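Local coordinates for berberine bridge enzyme-like 28 (Arabidopsis thaliana, PDB 5D79), which is an FAD-dependent oxidoreductase of the secreted berberine bridge enzyme-like group that is involved in adaptation to salt stress, at residues A[251-256]-A[305-310]. Numbering follows the deposited sequence.
Sequences STITVF and LYIGPV
The F256 ring meets L305 N obliquely, CE1 coming to 4.1 Å from it, while L313 also packs against the ring. The Y306 ring, with CG anti to the backbone N (chi1 179°), leads away from T254 to N312 and L313; G308 CA lies 3.5 Å from its CE2, where a beta-carbon on residue 308 would collide. Along the backbone, T254 and Y306 form an antiparallel hydrogen-bonded pair: T254 N reaches Y306 O at 3.0 Å, and Y306 N returns to T254 O at 2.6 Å. Beyond this pair the chain swerves through an inverse gamma turn centred on I307, and a side chain takes over: T254 OG1 donates to a lone pair of G308 O (2.8 Å), in the carbonyl plane. A valine in place of T254 would keep the bulk but would probably leave G308 O without this donor and the turn less firmly tied to the strand. On the L305 face, L305 CD1 meets I253 CD1 (3.6 Å) and V255 CG1 (3.9 Å), with helix 336-343 packed alongside. The whole illustrates an antiparallel strand pair whose second strand runs through this turn into helix 310-320, with P309 at the N-cap position, in the seven-stranded sheet of the family's substrate-binding domain.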
ATOM      1  N   SER A 251       8.515  25.369   0.822  1.00 16.49           N
ATOM      2  CA  SER A 251       7.545  25.744   1.825  1.00 26.68           C
ATOM      3  C   SER A 251       6.193  26.065   1.171  1.00 28.45           C
ATOM      4  O   SER A 251       5.149  26.018   1.819  1.00 27.31           O
ATOM      5  CB  SER A 251       8.068  26.934   2.633  1.00 28.63           C
ATOM      6  OG  SER A 251       9.407  26.707   3.054  1.00 33.88           O
ATOM      7  N   THR A 252       6.215  26.377  -0.123  1.00 30.04           N
ATOM      8  CA  THR A 252       4.984  26.603  -0.877  1.00 27.58           C
ATOM      9  C   THR A 252       4.861  25.661  -2.066  1.00 21.28           C
ATOM     10  O   THR A 252       5.693  25.681  -2.975  1.00 20.20           O
ATOM     11  CB  THR A 252       4.895  28.048  -1.401  1.00 34.51           C
ATOM     12  OG1 THR A 252       4.568  28.929  -0.321  1.00 33.90           O
ATOM     13  CG2 THR A 252       3.828  28.161  -2.494  1.00 36.70           C
ATOM     14  N   ILE A 253       3.813  24.849  -2.061  1.00 17.39           N
ATOM     15  CA  ILE A 253       3.477  24.046  -3.227  1.00 14.39           C
ATOM     16  C   ILE A 253       2.061  24.375  -3.705  1.00 14.42           C
ATOM     17  O   ILE A 253       1.370  25.216  -3.119  1.00 15.26           O
ATOM     18  CB  ILE A 253       3.629  22.549  -2.927  1.00 15.47           C
ATOM     19  CG1 ILE A 253       2.879  22.150  -1.649  1.00 20.55           C
ATOM     20  CG2 ILE A 253       5.101  22.231  -2.744  1.00 14.96           C
ATOM     21  CD1 ILE A 253       1.377  21.922  -1.783  1.00 18.51           C
ATOM     22  N   THR A 254       1.636  23.721  -4.779  1.00 15.64           N
ATOM     23  CA  THR A 254       0.343  24.035  -5.368  1.00 16.05           C
ATOM     24  C   THR A 254      -0.456  22.774  -5.654  1.00 16.06           C
ATOM     25  O   THR A 254       0.012  21.896  -6.386  1.00 15.14           O
ATOM     26  CB  THR A 254       0.500  24.831  -6.687  1.00 16.02           C
ATOM     27  OG1 THR A 254       1.290  26.003  -6.463  1.00 17.91           O
ATOM     28  CG2 THR A 254      -0.850  25.249  -7.221  1.00 15.16           C
ATOM     29  N   VAL A 255      -1.662  22.698  -5.084  1.00 15.67           N
ATOM     30  CA  VAL A 255      -2.632  21.674  -5.478  1.00 16.41           C
ATOM     31  C   VAL A 255      -3.707  22.261  -6.411  1.00 18.44           C
ATOM     32  O   VAL A 255      -3.896  23.476  -6.474  1.00 16.06           O
ATOM     33  CB  VAL A 255      -3.320  21.013  -4.259  1.00 13.26           C
ATOM     34  CG1 VAL A 255      -2.284  20.354  -3.353  1.00 12.37           C
ATOM     35  CG2 VAL A 255      -4.195  22.025  -3.491  1.00 14.50           C
ATOM     36  N   PHE A 256      -4.399  21.385  -7.140  1.00 18.79           N
ATOM     37  CA  PHE A 256      -5.474  21.793  -8.049  1.00 17.78           C
ATOM     38  C   PHE A 256      -6.519  20.695  -8.256  1.00 16.32           C
ATOM     39  O   PHE A 256      -6.238  19.503  -8.139  1.00 14.23           O
ATOM     40  CB  PHE A 256      -4.906  22.225  -9.408  1.00 18.97           C
ATOM     41  CG  PHE A 256      -4.223  21.113 -10.184  1.00 22.55           C
ATOM     42  CD1 PHE A 256      -2.870  20.853 -10.007  1.00 22.32           C
ATOM     43  CD2 PHE A 256      -4.931  20.352 -11.116  1.00 19.46           C
ATOM     44  CE1 PHE A 256      -2.252  19.855 -10.725  1.00 24.17           C
ATOM     45  CE2 PHE A 256      -4.311  19.353 -11.837  1.00 19.42           C
ATOM     46  CZ  PHE A 256      -2.973  19.102 -11.641  1.00 20.80           C
ATOM     47  N   LEU A 305      -0.723  17.678  -7.649  1.00 18.03           N
ATOM     48  CA  LEU A 305       0.193  18.351  -6.753  1.00 15.53           C
ATOM     49  C   LEU A 305       1.369  18.836  -7.587  1.00 15.02           C
ATOM     50  O   LEU A 305       2.022  18.057  -8.281  1.00 12.76           O
ATOM     51  CB  LEU A 305       0.653  17.415  -5.631  1.00 14.31           C
ATOM     52  CG  LEU A 305       1.803  17.951  -4.780  1.00 15.01           C
ATOM     53  CD1 LEU A 305       1.339  19.098  -3.949  1.00 16.45           C
ATOM     54  CD2 LEU A 305       2.384  16.874  -3.903  1.00 15.28           C
ATOM     55  N   TYR A 306       1.612  20.134  -7.547  1.00 15.83           N
ATOM     56  CA  TYR A 306       2.743  20.690  -8.249  1.00 17.22           C
ATOM     57  C   TYR A 306       3.768  21.178  -7.235  1.00 19.44           C
ATOM     58  O   TYR A 306       3.427  21.945  -6.323  1.00 19.87           O
ATOM     59  CB  TYR A 306       2.291  21.818  -9.172  1.00 19.08           C
ATOM     60  CG  TYR A 306       3.421  22.468  -9.928  1.00 20.12           C
ATOM     61  CD1 TYR A 306       4.067  21.799 -10.961  1.00 19.64           C
ATOM     62  CD2 TYR A 306       3.843  23.744  -9.606  1.00 19.02           C
ATOM     63  CE1 TYR A 306       5.097  22.389 -11.646  1.00 19.96           C
ATOM     64  CE2 TYR A 306       4.874  24.342 -10.287  1.00 19.67           C
ATOM     65  CZ  TYR A 306       5.497  23.664 -11.304  1.00 19.74           C
ATOM     66  OH  TYR A 306       6.524  24.275 -11.978  1.00 21.07           O
ATOM     67  N   ILE A 307       5.013  20.716  -7.377  1.00 17.25           N
ATOM     68  CA  ILE A 307       6.094  21.134  -6.480  1.00 18.68           C
ATOM     69  C   ILE A 307       6.680  22.477  -6.942  1.00 19.48           C
ATOM     70  O   ILE A 307       7.768  22.534  -7.521  1.00 20.17           O
ATOM     71  CB  ILE A 307       7.211  20.073  -6.401  1.00 16.73           C
ATOM     72  CG1 ILE A 307       6.612  18.698  -6.249  1.00 12.66           C
ATOM     73  CG2 ILE A 307       8.114  20.327  -5.215  1.00 17.54           C
ATOM     74  CD1 ILE A 307       5.827  18.550  -4.989  1.00 16.64           C
ATOM     75  N   GLY A 308       5.936  23.551  -6.675  1.00 19.35           N
ATOM     76  CA  GLY A 308       6.300  24.887  -7.107  1.00 20.49           C
ATOM     77  C   GLY A 308       5.105  25.823  -7.031  1.00 22.37           C
ATOM     78  O   GLY A 308       4.029  25.405  -6.597  1.00 19.81           O
ATOM     79  N   PRO A 309       5.289  27.088  -7.459  1.00 22.29           N
ATOM     80  CA  PRO A 309       4.321  28.198  -7.381  1.00 27.56           C
ATOM     81  C   PRO A 309       3.135  28.065  -8.336  1.00 25.26           C
ATOM     82  O   PRO A 309       3.246  27.384  -9.354  1.00 21.35           O
ATOM     83  CB  PRO A 309       5.158  29.432  -7.773  1.00 28.92           C
ATOM     84  CG  PRO A 309       6.571  29.000  -7.707  1.00 27.36           C
ATOM     85  CD  PRO A 309       6.582  27.534  -7.997  1.00 24.62           C
ATOM     86  N   VAL A 310       2.034  28.747  -8.036  1.00 22.87           N
ATOM     87  CA  VAL A 310       0.839  28.602  -8.846  1.00 19.31           C
ATOM     88  C   VAL A 310       1.016  29.151 -10.266  1.00 20.88           C
ATOM     89  O   VAL A 310       0.489  28.586 -11.212  1.00 23.88           O
ATOM     90  CB  VAL A 310      -0.372  29.273  -8.179  1.00 17.72           C
ATOM     91  CG1 VAL A 310      -0.080  30.725  -7.838  1.00 21.19           C
ATOM     92  CG2 VAL A 310      -1.604  29.136  -9.065  1.00 16.77           C
TER